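Side-chain contacts in intradiol ring-cleavage dioxygenase (Streptomyces sp. SirexAA-E, PDB 4ILV), which probably cleaves catechol-type aromatic rings between their two hydroxyl-bearing carbons at a ferric iron centre, in a secreted enzyme that also carries a carbohydrate-binding module: residues Gly112-Arg117 with Phe180-Asp185; Gly122-Pro125 with Arg129-His132. All coordinates share one frame; numbering follows the deposited sequence.

Interaction 1 of 2, residues Gly112-Arg117 with Phe180-Asp185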
loop_
_atom_site.group_PDB
_atom_site.type_symbol
_atom_site.label_atom_id
_atom_site.label_comp_id
_atom_site.label_asym_id
_atom_site.label_seq_id
_atom_site.Cartn_x
_atom_site.Cartn_y
_atom_site.Cartn_z
ATOM N N GLY A 112 4.875 -15.782 -1.901
ATOM C CA GLY A 112 4.851 -14.664 -0.970
ATOM C C GLY A 112 4.730 -13.298 -1.629
ATOM O O GLY A 112 4.917 -12.260 -0.986
ATOM N N SER A 113 4.400 -13.283 -2.916
ATOM C CA SER A 113 4.361 -12.024 -3.657
ATOM C C SER A 113 3.014 -11.333 -3.570
ATOM O O SER A 113 2.014 -11.976 -3.282
ATOM C CB SER A 113 4.690 -12.251 -5.134
ATOM O OG SER A 113 3.681 -13.030 -5.745
ATOM N N PHE A 114 3.001 -10.025 -3.826
ATOM C CA PHE A 114 1.743 -9.292 -4.043
ATOM C C PHE A 114 1.892 -8.332 -5.220
ATOM O O PHE A 114 3.017 -7.990 -5.602
ATOM C CB PHE A 114 1.354 -8.482 -2.808
ATOM C CG PHE A 114 2.245 -7.290 -2.570
ATOM C CD1 PHE A 114 1.872 -6.023 -3.015
ATOM C CD2 PHE A 114 3.452 -7.435 -1.898
ATOM C CE1 PHE A 114 2.700 -4.923 -2.817
ATOM C CE2 PHE A 114 4.290 -6.335 -1.683
ATOM C CZ PHE A 114 3.907 -5.075 -2.137
ATOM N N THR A 115 0.753 -7.908 -5.775
ATOM C CA THR A 115 0.714 -6.873 -6.797
ATOM C C THR A 115 -0.519 -6.010 -6.619
ATOM O O THR A 115 -1.601 -6.519 -6.333
ATOM C CB THR A 115 0.643 -7.453 -8.212
ATOM O OG1 THR A 115 1.473 -8.612 -8.301
ATOM C CG2 THR A 115 1.115 -6.424 -9.204
ATOM N N LEU A 116 -0.351 -4.707 -6.811
ATOM C CA LEU A 116 -1.470 -3.772 -6.709
ATOM C C LEU A 116 -1.455 -2.854 -7.908
ATOM O O LEU A 116 -0.510 -2.088 -8.087
ATOM C CB LEU A 116 -1.355 -2.923 -5.455
ATOM C CG LEU A 116 -2.501 -1.911 -5.284
ATOM C CD1 LEU A 116 -3.781 -2.622 -4.925
ATOM C CD2 LEU A 116 -2.143 -0.910 -4.219
ATOM N N ARG A 117 -2.481 -2.948 -8.749
ATOM C CA ARG A 117 -2.590 -2.036 -9.883
ATOM C C ARG A 117 -3.513 -0.887 -9.513
ATOM O O ARG A 117 -4.678 -1.110 -9.173
ATOM C CB ARG A 117 -3.130 -2.743 -11.116
ATOM C CG ARG A 117 -3.145 -1.824 -12.333
ATOM C CD ARG A 117 -3.956 -2.412 -13.472
ATOM N NE ARG A 117 -4.171 -1.442 -14.544
ATOM C CZ ARG A 117 -5.092 -1.583 -15.492
ATOM N NH1 ARG A 117 -5.882 -2.651 -15.488
ATOM N NH2 ARG A 117 -5.233 -0.656 -16.437
ATOM N N PHE A 180 8.189 -2.564 -3.079
ATOM C CA PHE A 180 8.242 -2.538 -1.622
ATOM C C PHE A 180 8.085 -3.940 -1.062
ATOM O O PHE A 180 7.198 -4.679 -1.480
ATOM C CB PHE A 180 7.155 -1.621 -1.029
ATOM C CG PHE A 180 7.266 -1.448 0.472
ATOM C CD1 PHE A 180 8.099 -0.474 1.014
ATOM C CD2 PHE A 180 6.550 -2.271 1.339
ATOM C CE1 PHE A 180 8.212 -0.322 2.394
ATOM C CE2 PHE A 180 6.648 -2.122 2.722
ATOM C CZ PHE A 180 7.483 -1.154 3.250
ATOM N N ASP A 181 8.957 -4.307 -0.125
ATOM C CA ASP A 181 8.841 -5.578 0.569
ATOM C C ASP A 181 8.435 -5.386 2.030
ATOM O O ASP A 181 8.993 -4.538 2.731
ATOM C CB ASP A 181 10.178 -6.351 0.503
ATOM C CG ASP A 181 10.483 -6.880 -0.896
ATOM O OD1 ASP A 181 9.556 -6.961 -1.742
ATOM O OD2 ASP A 181 11.659 -7.219 -1.162
ATOM N N PHE A 182 7.492 -6.201 2.498
ATOM C CA PHE A 182 7.108 -6.183 3.905
ATOM C C PHE A 182 7.937 -7.218 4.660
ATOM O O PHE A 182 8.256 -8.284 4.124
ATOM C CB PHE A 182 5.631 -6.539 4.092
ATOM C CG PHE A 182 4.672 -5.565 3.450
ATOM C CD1 PHE A 182 4.406 -5.619 2.092
ATOM C CD2 PHE A 182 4.009 -4.621 4.220
ATOM C CE1 PHE A 182 3.502 -4.731 1.508
ATOM C CE2 PHE A 182 3.101 -3.728 3.638
ATOM C CZ PHE A 182 2.856 -3.784 2.286
ATOM N N VAL A 183 8.282 -6.900 5.903
ATOM C CA VAL A 183 8.851 -7.886 6.816
ATOM C C VAL A 183 7.983 -7.876 8.071
ATOM O O VAL A 183 7.888 -6.857 8.753
ATOM C CB VAL A 183 10.297 -7.550 7.164
ATOM C CG1 VAL A 183 10.856 -8.569 8.166
ATOM C CG2 VAL A 183 11.135 -7.552 5.910
ATOM N N LEU A 184 7.306 -8.988 8.332
ATOM C CA LEU A 184 6.421 -9.107 9.476
ATOM C C LEU A 184 7.071 -9.929 10.584
ATOM O O LEU A 184 7.855 -10.841 10.315
ATOM C CB LEU A 184 5.121 -9.794 9.070
ATOM C CG LEU A 184 4.360 -9.183 7.900
ATOM C CD1 LEU A 184 3.092 -9.987 7.641
ATOM C CD2 LEU A 184 4.046 -7.732 8.181
ATOM N N ASP A 185 6.703 -9.622 11.822
ATOM C CA ASP A 185 7.224 -10.318 12.992
ATOM C C ASP A 185 6.583 -11.707 13.134
ATOM O O ASP A 185 5.724 -11.931 13.992
ATOM C CB ASP A 185 6.990 -9.468 14.243
ATOM C CG ASP A 185 7.745 -9.979 15.449
ATOM O OD1 ASP A 185 7.306 -9.693 16.585
ATOM O OD2 ASP A 185 8.781 -10.656 15.256
#
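The inner face of a beta-sandwich sheet brings Phe114 and Phe182 together across an intervening strand, 64-72, which lies between their own strands and hydrogen-bonds to Phe114 through Gly69. The two rings form an offset edge-to-face pair, with the edge of Phe182 turned toward the face of Phe114; their centroids are 5.5 Å apart and their planes stand at 68°. CE1 of Phe182 lies 3.7 Å from both CE2 and CZ of Phe114. Beside it, the backbone O of Phe180 lies near the plane of the Phe114 ring, 3.4 Å from the same two carbons, where the slightly positive ring hydrogens probably make a favourable neighbour for a carbonyl. Phe180 contributes its ring too: its CE2 sits 3.8 Å above the centre of the Phe182 ring. Because CG of Phe114 lies between the backbone N and the carbonyl carbon (chi1 71°), the ring leans toward this cluster, while Leu84 and Phe86 of the facing sheet touch it. With an alanine here, the edge of Phe182 would probably lose its aromatic mate and a gap would open against Leu84 and Phe86. Packing between facing sheets of this kind forms the core of a transthyretin-like beta-sandwich, the fold of intradiol dioxygenases.

Interaction 2 of 2, residues Gly122-Pro125 with Arg129-His132. With FE (Fe (III) ion), chain C.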
loop_
_atom_site.group_PDB
_atom_site.type_symbol
_atom_site.label_atom_id
_atom_site.label_comp_id
_atom_site.label_asym_id
_atom_site.label_seq_id
_atom_site.Cartn_x
_atom_site.Cartn_y
_atom_site.Cartn_z
ATOM N N GLY A 122 -3.614 11.188 -5.169
ATOM C CA GLY A 122 -3.469 12.627 -5.140
ATOM C C GLY A 122 -3.202 13.155 -3.738
ATOM O O GLY A 122 -3.477 12.483 -2.735
ATOM N N LEU A 123 -2.648 14.362 -3.671
ATOM C CA LEU A 123 -2.428 15.038 -2.398
ATOM C C LEU A 123 -3.720 15.632 -1.822
ATOM O O LEU A 123 -4.595 16.098 -2.570
ATOM C CB LEU A 123 -1.418 16.162 -2.571
ATOM C CG LEU A 123 0.018 15.793 -2.912
ATOM C CD1 LEU A 123 0.826 17.083 -2.983
ATOM C CD2 LEU A 123 0.585 14.850 -1.872
ATOM N N TYR A 124 -3.795 15.657 -0.493
ATOM C CA TYR A 124 -4.899 16.284 0.222
ATOM C C TYR A 124 -4.348 17.045 1.440
ATOM O O TYR A 124 -3.152 16.952 1.715
ATOM C CB TYR A 124 -5.979 15.246 0.568
ATOM C CG TYR A 124 -5.583 14.121 1.500
ATOM C CD1 TYR A 124 -5.640 14.282 2.883
ATOM C CD2 TYR A 124 -5.215 12.881 1.002
ATOM C CE1 TYR A 124 -5.313 13.251 3.740
ATOM C CE2 TYR A 124 -4.877 11.830 1.861
ATOM C CZ TYR A 124 -4.934 12.023 3.228
ATOM O OH TYR A 124 -4.609 11.000 4.090
ATOM N N PRO A 125 -5.194 17.847 2.139
ATOM C CA PRO A 125 -4.576 18.744 3.127
ATOM C C PRO A 125 -3.757 18.087 4.253
ATOM O O PRO A 125 -4.184 17.128 4.900
ATOM C CB PRO A 125 -5.772 19.521 3.695
ATOM C CG PRO A 125 -6.775 19.545 2.540
ATOM C CD PRO A 125 -6.622 18.168 1.927
ATOM N N ARG A 129 2.139 12.309 0.017
ATOM C CA ARG A 129 1.494 11.267 -0.768
ATOM C C ARG A 129 1.692 9.873 -0.129
ATOM O O ARG A 129 2.805 9.528 0.289
ATOM C CB ARG A 129 2.069 11.294 -2.179
ATOM C CG ARG A 129 1.138 10.724 -3.207
ATOM C CD ARG A 129 1.742 10.785 -4.589
ATOM N NE ARG A 129 2.279 12.105 -4.901
ATOM C CZ ARG A 129 1.586 13.120 -5.401
ATOM N NH1 ARG A 129 0.281 13.006 -5.660
ATOM N NH2 ARG A 129 2.217 14.261 -5.644
ATOM N N HIS A 130 0.635 9.063 -0.073
ATOM C CA HIS A 130 0.729 7.750 0.577
ATOM C C HIS A 130 -0.355 6.774 0.143
ATOM O O HIS A 130 -1.421 7.169 -0.298
ATOM C CB HIS A 130 0.640 7.904 2.104
ATOM C CG HIS A 130 -0.650 8.520 2.566
ATOM N ND1 HIS A 130 -0.909 9.869 2.452
ATOM C CD2 HIS A 130 -1.765 7.966 3.105
ATOM C CE1 HIS A 130 -2.125 10.123 2.910
ATOM N NE2 HIS A 130 -2.666 8.987 3.313
ATOM N N ILE A 131 -0.080 5.490 0.331
ATOM C CA ILE A 131 -1.077 4.441 0.179
ATOM C C ILE A 131 -1.201 3.716 1.515
ATOM O O ILE A 131 -0.188 3.342 2.113
ATOM C CB ILE A 131 -0.638 3.431 -0.897
ATOM C CG1 ILE A 131 -0.689 4.078 -2.279
ATOM C CG2 ILE A 131 -1.522 2.191 -0.865
ATOM C CD1 ILE A 131 -0.092 3.180 -3.378
ATOM N N HIS A 132 -2.427 3.508 1.995
ATOM C CA HIS A 132 -2.605 2.813 3.263
ATOM C C HIS A 132 -2.623 1.299 3.070
ATOM O O HIS A 132 -3.106 0.811 2.059
ATOM C CB HIS A 132 -3.915 3.218 3.922
ATOM C CG HIS A 132 -3.959 4.638 4.390
ATOM N ND1 HIS A 132 -3.538 5.018 5.645
ATOM C CD2 HIS A 132 -4.414 5.764 3.785
ATOM C CE1 HIS A 132 -3.711 6.322 5.788
ATOM N NE2 HIS A 132 -4.228 6.798 4.670
HETATM FE FE FE C . -4.662 8.947 4.127
HETATM O O HOH W 1 -2.197 10.728 -0.759
HETATM O O HOH W 2 -1.804 15.338 -6.286
#
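Tyr124 and His130 converge on one ferric ion, and the contact illustrates how a metal can hold a loop to a strand where no direct hydrogen bond joins them. At the tight end, OH of Tyr124 binds the iron at 2.0 Å, with the metal in the plane of the phenol ring. From the strand, NE2 of His130 reaches the iron at 2.2 Å, and NE2 of His132 does so at 2.3 Å. The rings of Tyr124 and His130 meet rim to rim, their planes at 67°, so it is the shared ion and not stacking that couples them. Second-shell contacts set the imidazoles: ND1 of His130 is hydrogen-bonded to O of Thr128, and His132 stacks on Trp87. Tyr95 supplies the fourth protein ligand.

Away from the metal the contact is partly exposed and more open to water, though Leu123 and Arg129 still pack closely. Leu123 lays CD2 over the centre of the Arg129 guanidinium, 4.0 Å above its plane, while the same methyl lies 3.5 Å from the backbone N of Arg129. A bend in the arginine chain (chi3 -49°) helps bring the flat group beneath the leucine, and its NE forms a salt bridge with Glu152. Water fills in for direct polar contacts here: one molecule, in the guanidinium plane, accepts from NH1 of Arg129 at 3.2 Å and from N of Leu123 at 2.9 Å. Deeper in, a second water donates to O of Gly122 at 2.9 Å and accepts a weak bond from N of His130.

Two tyrosines and two histidines are the classic ligand set of intradiol dioxygenases, and phenol oxygens generally favour iron(III), consistent with an enzyme that activates a catechol-type substrate on ferric iron.

Along the chain, interaction 2 is nested inside the loop that interaction 1 closes: strand 113-119 leads into the 122-125 loop, strand 130-136 follows, and strand 175-183 comes back much later. The two contacts lie on opposite sides of the chain's centre, their own centres about 20 Å apart, and although their nearest atoms approach to about 5 Å they do not touch. Interaction 1 belongs to the mixed sheet, whereas the strand of interaction 2 belongs to the antiparallel sheet, where strands 83-87 and 143-148 flank it. A single sandwich domain thus separates its duties, with aromatic packing in the interior and the iron site at a loop-bearing end.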